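Hydrazine synthase subunit alpha (Candidatus Kuenenia stuttgartiensis, PDB 5C2V) condenses hydroxylamine, delivered from the gamma subunit, with ammonia to make hydrazine, carrying two c-type hemes within the hydrazine synthase complex of anammox bacteria. Local coordinates at residues G208-F211 / T216-D219; S716-R721 / E759-G764. One frame throughout, in Å; residues are numbered along the deposited sequence.

Contact 1. Residues G208-F211 / T216-D219; sequences GIEF and TTID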
loop_
_atom_site.group_PDB
_atom_site.type_symbol
_atom_site.label_atom_id
_atom_site.label_comp_id
_atom_site.label_asym_id
_atom_site.label_seq_id
_atom_site.Cartn_x
_atom_site.Cartn_y
_atom_site.Cartn_z
ATOM N N GLY D 208 15.203 -13.671 -38.263
ATOM C CA GLY D 208 13.929 -13.262 -37.706
ATOM C C GLY D 208 12.857 -13.701 -38.677
ATOM O O GLY D 208 13.011 -14.716 -39.358
ATOM N N ILE D 209 11.749 -12.972 -38.713
ATOM C CA ILE D 209 10.752 -13.198 -39.752
ATOM C C ILE D 209 11.042 -12.298 -40.954
ATOM O O ILE D 209 11.198 -11.084 -40.810
ATOM C CB ILE D 209 9.326 -12.946 -39.236
ATOM C CG1 ILE D 209 9.061 -13.782 -37.983
ATOM C CG2 ILE D 209 8.303 -13.262 -40.317
ATOM C CD1 ILE D 209 7.754 -13.458 -37.295
ATOM N N GLU D 210 11.128 -12.903 -42.136
ATOM C CA GLU D 210 11.437 -12.160 -43.356
ATOM C C GLU D 210 10.187 -11.785 -44.144
ATOM O O GLU D 210 9.260 -12.582 -44.282
ATOM C CB GLU D 210 12.380 -12.965 -44.255
ATOM C CG GLU D 210 13.857 -12.803 -43.933
ATOM C CD GLU D 210 14.753 -13.431 -44.986
ATOM O OE1 GLU D 210 14.810 -14.677 -45.055
ATOM O OE2 GLU D 210 15.396 -12.678 -45.748
ATOM N N PHE D 211 10.183 -10.561 -44.665
ATOM C CA PHE D 211 9.122 -10.080 -45.544
ATOM C C PHE D 211 9.716 -9.713 -46.904
ATOM O O PHE D 211 10.026 -8.546 -47.157
ATOM C CB PHE D 211 8.406 -8.875 -44.932
ATOM C CG PHE D 211 7.636 -9.193 -43.681
ATOM C CD1 PHE D 211 7.101 -10.455 -43.480
ATOM C CD2 PHE D 211 7.447 -8.227 -42.706
ATOM C CE1 PHE D 211 6.392 -10.747 -42.329
ATOM C CE2 PHE D 211 6.739 -8.514 -41.554
ATOM C CZ PHE D 211 6.211 -9.775 -41.366
ATOM N N THR D 216 11.611 -6.185 -46.485
ATOM C CA THR D 216 11.857 -5.809 -45.092
ATOM C C THR D 216 12.115 -7.041 -44.233
ATOM O O THR D 216 11.780 -8.156 -44.628
ATOM C CB THR D 216 10.674 -5.022 -44.493
ATOM O OG1 THR D 216 9.479 -5.810 -44.580
ATOM C CG2 THR D 216 10.464 -3.711 -45.234
ATOM N N THR D 217 12.712 -6.846 -43.060
ATOM C CA THR D 217 12.944 -7.971 -42.150
ATOM C C THR D 217 12.696 -7.567 -40.698
ATOM O O THR D 217 13.043 -6.461 -40.296
ATOM C CB THR D 217 14.381 -8.521 -42.289
ATOM O OG1 THR D 217 14.659 -8.797 -43.668
ATOM C CG2 THR D 217 14.552 -9.801 -41.480
ATOM N N ILE D 218 12.090 -8.454 -39.911
ATOM C CA ILE D 218 11.826 -8.135 -38.508
ATOM C C ILE D 218 12.474 -9.114 -37.530
ATOM O O ILE D 218 12.578 -10.316 -37.797
ATOM C CB ILE D 218 10.311 -8.083 -38.211
ATOM C CG1 ILE D 218 9.629 -9.383 -38.642
ATOM C CG2 ILE D 218 9.673 -6.894 -38.904
ATOM C CD1 ILE D 218 8.152 -9.431 -38.317
ATOM N N ASP D 219 12.906 -8.571 -36.394
ATOM C CA ASP D 219 13.491 -9.353 -35.309
ATOM C C ASP D 219 12.888 -8.917 -33.974
ATOM O O ASP D 219 12.675 -7.726 -33.748
ATOM C CB ASP D 219 15.013 -9.192 -35.290
ATOM C CG ASP D 219 15.666 -9.936 -34.141
ATOM O OD1 ASP D 219 15.268 -11.088 -33.872
ATOM O OD2 ASP D 219 16.579 -9.366 -33.506
#

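Contact 2. Residues S716-R721 / E759-G764; sequences SLLVWR and EWIDLG. With HEC (heme c), chain B.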
loop_
_atom_site.group_PDB
_atom_site.type_symbol
_atom_site.label_atom_id
_atom_site.label_comp_id
_atom_site.label_asym_id
_atom_site.label_seq_id
_atom_site.Cartn_x
_atom_site.Cartn_y
_atom_site.Cartn_z
ATOM N N SER D 716 5.227 -21.710 3.439
ATOM C CA SER D 716 3.977 -22.461 3.382
ATOM C C SER D 716 3.816 -23.416 4.562
ATOM O O SER D 716 4.712 -24.204 4.862
ATOM C CB SER D 716 3.892 -23.238 2.065
ATOM O OG SER D 716 3.895 -22.354 0.956
ATOM N N LEU D 717 2.661 -23.338 5.218
ATOM C CA LEU D 717 2.356 -24.176 6.375
ATOM C C LEU D 717 2.445 -25.659 6.025
ATOM O O LEU D 717 2.892 -26.471 6.837
ATOM C CB LEU D 717 0.964 -23.839 6.923
ATOM C CG LEU D 717 0.557 -24.376 8.301
ATOM C CD1 LEU D 717 -0.414 -23.416 8.967
ATOM C CD2 LEU D 717 -0.066 -25.763 8.206
ATOM N N LEU D 718 2.011 -26.001 4.816
ATOM C CA LEU D 718 2.078 -27.375 4.332
ATOM C C LEU D 718 3.510 -27.893 4.361
ATOM O O LEU D 718 3.773 -29.001 4.830
ATOM C CB LEU D 718 1.514 -27.473 2.914
ATOM C CG LEU D 718 1.633 -28.832 2.227
ATOM C CD1 LEU D 718 0.884 -29.884 3.021
ATOM C CD2 LEU D 718 1.116 -28.763 0.797
ATOM N N VAL D 719 4.433 -27.078 3.862
ATOM C CA VAL D 719 5.842 -27.441 3.829
ATOM C C VAL D 719 6.430 -27.439 5.238
ATOM O O VAL D 719 7.266 -28.280 5.573
ATOM C CB VAL D 719 6.642 -26.484 2.926
ATOM C CG1 VAL D 719 8.096 -26.908 2.849
ATOM C CG2 VAL D 719 6.032 -26.445 1.536
ATOM N N TRP D 720 5.981 -26.492 6.058
ATOM C CA TRP D 720 6.365 -26.439 7.466
ATOM C C TRP D 720 6.051 -27.756 8.166
ATOM O O TRP D 720 6.839 -28.245 8.974
ATOM C CB TRP D 720 5.651 -25.288 8.181
ATOM C CG TRP D 720 6.326 -23.955 8.041
ATOM C CD1 TRP D 720 6.766 -23.374 6.889
ATOM C CD2 TRP D 720 6.618 -23.029 9.094
ATOM N NE1 TRP D 720 7.323 -22.147 7.158
ATOM C CE2 TRP D 720 7.244 -21.911 8.505
ATOM C CE3 TRP D 720 6.414 -23.035 10.477
ATOM C CZ2 TRP D 720 7.668 -20.813 9.252
ATOM C CZ3 TRP D 720 6.835 -21.945 11.215
ATOM C CH2 TRP D 720 7.456 -20.850 10.602
ATOM N N ARG D 721 4.894 -28.326 7.845
ATOM C CA ARG D 721 4.466 -29.581 8.452
ATOM C C ARG D 721 5.161 -30.787 7.830
ATOM O O ARG D 721 5.506 -31.739 8.530
ATOM C CB ARG D 721 2.949 -29.739 8.341
ATOM C CG ARG D 721 2.163 -28.757 9.193
ATOM C CD ARG D 721 2.686 -28.737 10.620
ATOM N NE ARG D 721 2.719 -30.070 11.214
ATOM C CZ ARG D 721 1.698 -30.628 11.854
ATOM N NH1 ARG D 721 0.556 -29.968 11.984
ATOM N NH2 ARG D 721 1.817 -31.847 12.362
ATOM N N GLU D 759 8.691 -27.831 -5.204
ATOM C CA GLU D 759 8.829 -27.268 -6.542
ATOM C C GLU D 759 7.502 -26.730 -7.057
ATOM O O GLU D 759 7.448 -25.642 -7.634
ATOM C CB GLU D 759 9.374 -28.314 -7.516
ATOM C CG GLU D 759 10.869 -28.542 -7.417
ATOM C CD GLU D 759 11.379 -29.508 -8.468
ATOM O OE1 GLU D 759 10.652 -30.471 -8.795
ATOM O OE2 GLU D 759 12.502 -29.301 -8.972
ATOM N N TRP D 760 6.439 -27.500 -6.848
ATOM C CA TRP D 760 5.104 -27.095 -7.272
ATOM C C TRP D 760 4.707 -25.759 -6.655
ATOM O O TRP D 760 4.215 -24.870 -7.350
ATOM C CB TRP D 760 4.074 -28.165 -6.908
ATOM C CG TRP D 760 2.656 -27.707 -7.078
ATOM C CD1 TRP D 760 2.044 -27.345 -8.243
ATOM C CD2 TRP D 760 1.671 -27.569 -6.047
ATOM N NE1 TRP D 760 0.740 -26.985 -8.000
ATOM C CE2 TRP D 760 0.487 -27.115 -6.660
ATOM C CE3 TRP D 760 1.676 -27.783 -4.666
ATOM C CZ2 TRP D 760 -0.681 -26.871 -5.940
ATOM C CZ3 TRP D 760 0.517 -27.542 -3.952
ATOM C CH2 TRP D 760 -0.646 -27.090 -4.589
ATOM N N ILE D 761 4.931 -25.617 -5.352
ATOM C CA ILE D 761 4.584 -24.380 -4.660
ATOM C C ILE D 761 5.463 -23.212 -5.108
ATOM O O ILE D 761 4.967 -22.109 -5.347
ATOM C CB ILE D 761 4.691 -24.546 -3.134
ATOM C CG1 ILE D 761 3.723 -25.627 -2.653
ATOM C CG2 ILE D 761 4.402 -23.233 -2.431
ATOM C CD1 ILE D 761 3.667 -25.772 -1.151
ATOM N N ASP D 762 6.764 -23.457 -5.233
ATOM C CA ASP D 762 7.701 -22.421 -5.664
ATOM C C ASP D 762 7.413 -21.941 -7.086
ATOM O O ASP D 762 7.712 -20.798 -7.435
ATOM C CB ASP D 762 9.140 -22.929 -5.569
ATOM C CG ASP D 762 9.814 -22.532 -4.270
ATOM O OD1 ASP D 762 9.111 -22.051 -3.356
ATOM O OD2 ASP D 762 11.045 -22.706 -4.163
ATOM N N LEU D 763 6.832 -22.817 -7.901
ATOM C CA LEU D 763 6.473 -22.477 -9.275
ATOM C C LEU D 763 5.222 -21.604 -9.351
ATOM O O LEU D 763 4.853 -21.133 -10.426
ATOM C CB LEU D 763 6.260 -23.745 -10.104
ATOM C CG LEU D 763 7.501 -24.450 -10.656
ATOM C CD1 LEU D 763 7.118 -25.792 -11.250
ATOM C CD2 LEU D 763 8.190 -23.581 -11.697
ATOM N N GLY D 764 4.575 -21.385 -8.211
ATOM C CA GLY D 764 3.337 -20.629 -8.179
ATOM C C GLY D 764 2.105 -21.476 -7.919
ATOM O O GLY D 764 0.985 -20.967 -7.952
HETATM FE FE HEC B . -2.090 -35.015 7.843
HETATM C CHA HEC B . -2.888 -32.580 10.126
HETATM C CHB HEC B . -1.179 -32.606 5.575
HETATM C CHC HEC B . -1.171 -37.460 5.575
HETATM C CHD HEC B . -3.216 -37.471 9.971
HETATM N NA HEC B . -2.080 -32.976 7.833
HETATM C C1A HEC B . -2.378 -32.167 8.914
HETATM C C2A HEC B . -2.059 -30.802 8.548
HETATM C C3A HEC B . -1.589 -30.805 7.297
HETATM C C4A HEC B . -1.591 -32.174 6.817
HETATM C CMA HEC B . -1.123 -29.568 6.500
HETATM C CAA HEC B . -2.231 -29.559 9.448
HETATM C CBA HEC B . -3.637 -28.991 9.277
HETATM C CGA HEC B . -3.754 -27.698 10.043
HETATM O O1A HEC B . -4.610 -26.853 9.673
HETATM O O2A HEC B . -2.984 -27.506 11.018
HETATM N NB HEC B . -1.372 -35.032 5.908
HETATM C C1B HEC B . -0.957 -33.916 5.206
HETATM C C2B HEC B . -0.248 -34.370 4.025
HETATM C C3B HEC B . -0.256 -35.709 4.024
HETATM C C4B HEC B . -0.955 -36.150 5.211
HETATM C CMB HEC B . 0.379 -33.455 2.951
HETATM C CAB HEC B . 0.377 -36.649 2.972
HETATM C CBB HEC B . 1.917 -36.612 3.088
HETATM N NC HEC B . -2.172 -37.076 7.783
HETATM C C1C HEC B . -1.746 -37.887 6.749
HETATM C C2C HEC B . -1.892 -39.267 7.164
HETATM C C3C HEC B . -2.567 -39.270 8.321
HETATM C C4C HEC B . -2.684 -37.893 8.772
HETATM C CMC HEC B . -1.676 -40.475 6.225
HETATM C CAC HEC B . -3.027 -40.514 9.120
HETATM C CBC HEC B . -1.815 -41.336 9.616
HETATM N ND HEC B . -2.942 -35.014 9.762
HETATM C C1D HEC B . -3.291 -36.177 10.446
HETATM C C2D HEC B . -3.758 -35.811 11.763
HETATM C C3D HEC B . -3.656 -34.282 11.841
HETATM C C4D HEC B . -3.143 -33.873 10.540
HETATM C CMD HEC B . -4.249 -36.769 12.872
HETATM C CAD HEC B . -4.063 -33.431 13.073
HETATM C CBD HEC B . -3.156 -32.235 13.360
HETATM C CGD HEC B . -1.710 -32.639 13.499
HETATM O O1D HEC B . -0.831 -31.757 13.324
HETATM O O2D HEC B . -1.432 -33.832 13.784
#

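Contact 1. Residues G208-F211 / T216-D219
Phe211 and Thr216 close the loop end of a small antiparallel hairpin, and the denser packing lies on the face they share with Ile209 and Ile218. Main-chain bonds run both ways between Phe211 and Thr216: Thr216 N reaches Phe211 O at 2.9 Å almost straight, while Phe211 N meets Thr216 O with an N-H...O angle of 149°. Two pairs further on, Ile218 N gives a nearly linear bond to Ile209 O (174°), but the return bond from Ile209 N to Ile218 O is bent and weak. There the first strand is only beginning, and Gly208 CA sits 3.2 Å from Ile218 O in a C-H...O contact.

Ile218 does most of the side-chain work. With chi1 at 54°, its CG1 arm sits between the backbone N and the carbonyl carbon, which carries CD1 across to Phe211; CD1 comes obliquely upon the ring, 3.6 Å from CZ and about as far from CE2. The same arm runs alongside Ile209, with CG1 3.6 Å from Ile209 CB; Ile209, although on this packed face, is exposed. Thr216 OG1 meets the phenyl ring at its edge, in plane, and lies 3.3 Å from Phe211 CB; its hydrogen bond goes to Met118 O.

The other face is thinner. Glu210 and Thr217 lie side by side there, touching through CG and CG2 at 3.9 Å, with the glutamate chain extended beyond CG. Glu210 is exposed, whereas Thr217 is buried beside Leu206.

Within this chain, strand 209-211 pairs only with strand 216-220 and lies at the edge of the sheet; strand 216-220 pairs on its far side with strand 186-191. Asp219 forms salt bridges to Arg189 and Arg549, and the loop residues Asp120 and Leu121 pack on Phe211.

Contact 2. Residues S716-R721 / E759-G764
Ser716 and Ile761, the closest backbone pair here with CA atoms 8.3 Å apart, bring the start of helix 717-722 up to the last turn of helix 751-762, and no hydrogen bond passes between them. Side chains alone bridge the gap, and Ile761 supplies the whole of one side. Its CG1 stands anti to the carbonyl carbon (chi1 -61°) and the chain continues extended, which brings CD1 to Val719 CG2 at 3.6 Å; the valine and isoleucine pass alongside, running in opposing senses. The other branch, CG2, lies 3.5 Å from Ser716 OG, a hydroxyl already engaged by Asn709 N and Ala712 O. The two branches of Leu718 divide the work: CD2 stands loosely 4.4 Å from Ile761 CD1, while CD1 rests 3.6 Å from the heme methyl CMB.

Arg721 is turned to the heme. Bent at chi2 and chi3, it brings its guanidinium edge-on to a propionate: NH1 and NH2 both bond to O1D, at 2.6 and 2.8 Å, a fork onto one oxygen. Glu724 forms a salt bridge with NH2 as well, while Arg733 and Tyr707 also hydrogen-bond the heme.

The chemistry is therefore divided: an apolar seam joins the two helices of this cytochrome c domain, and charged hydrogen bonds from Arg721 fix one propionate of the heme, which is attached through Cys658 and Cys661 and has its iron bound by His662 and His745. Arginine so close probably keeps the propionate ionised, with Glu724 offsetting part of that positive charge.

Overall arrangement
Contacts 1 and 2 lie on opposite sides of the chain's centre, their own centres about 44 Å apart, and share no helix or strand. Contact 1 is local, a hairpin with four residues between its segments, partly buried and away from the annotated sites; main-chain hydrogen bonds hold it, with apolar packing on one face. Contact 2 is fully buried and joins segments 38 residues apart by side chains alone, without a bond across. Charge enters differently too: at 216-219 Asp219 ties the hairpin strand to other parts of the protein, whereas at 716-721 Arg721 is turned to a cofactor, placing contact 2 in the heme pocket.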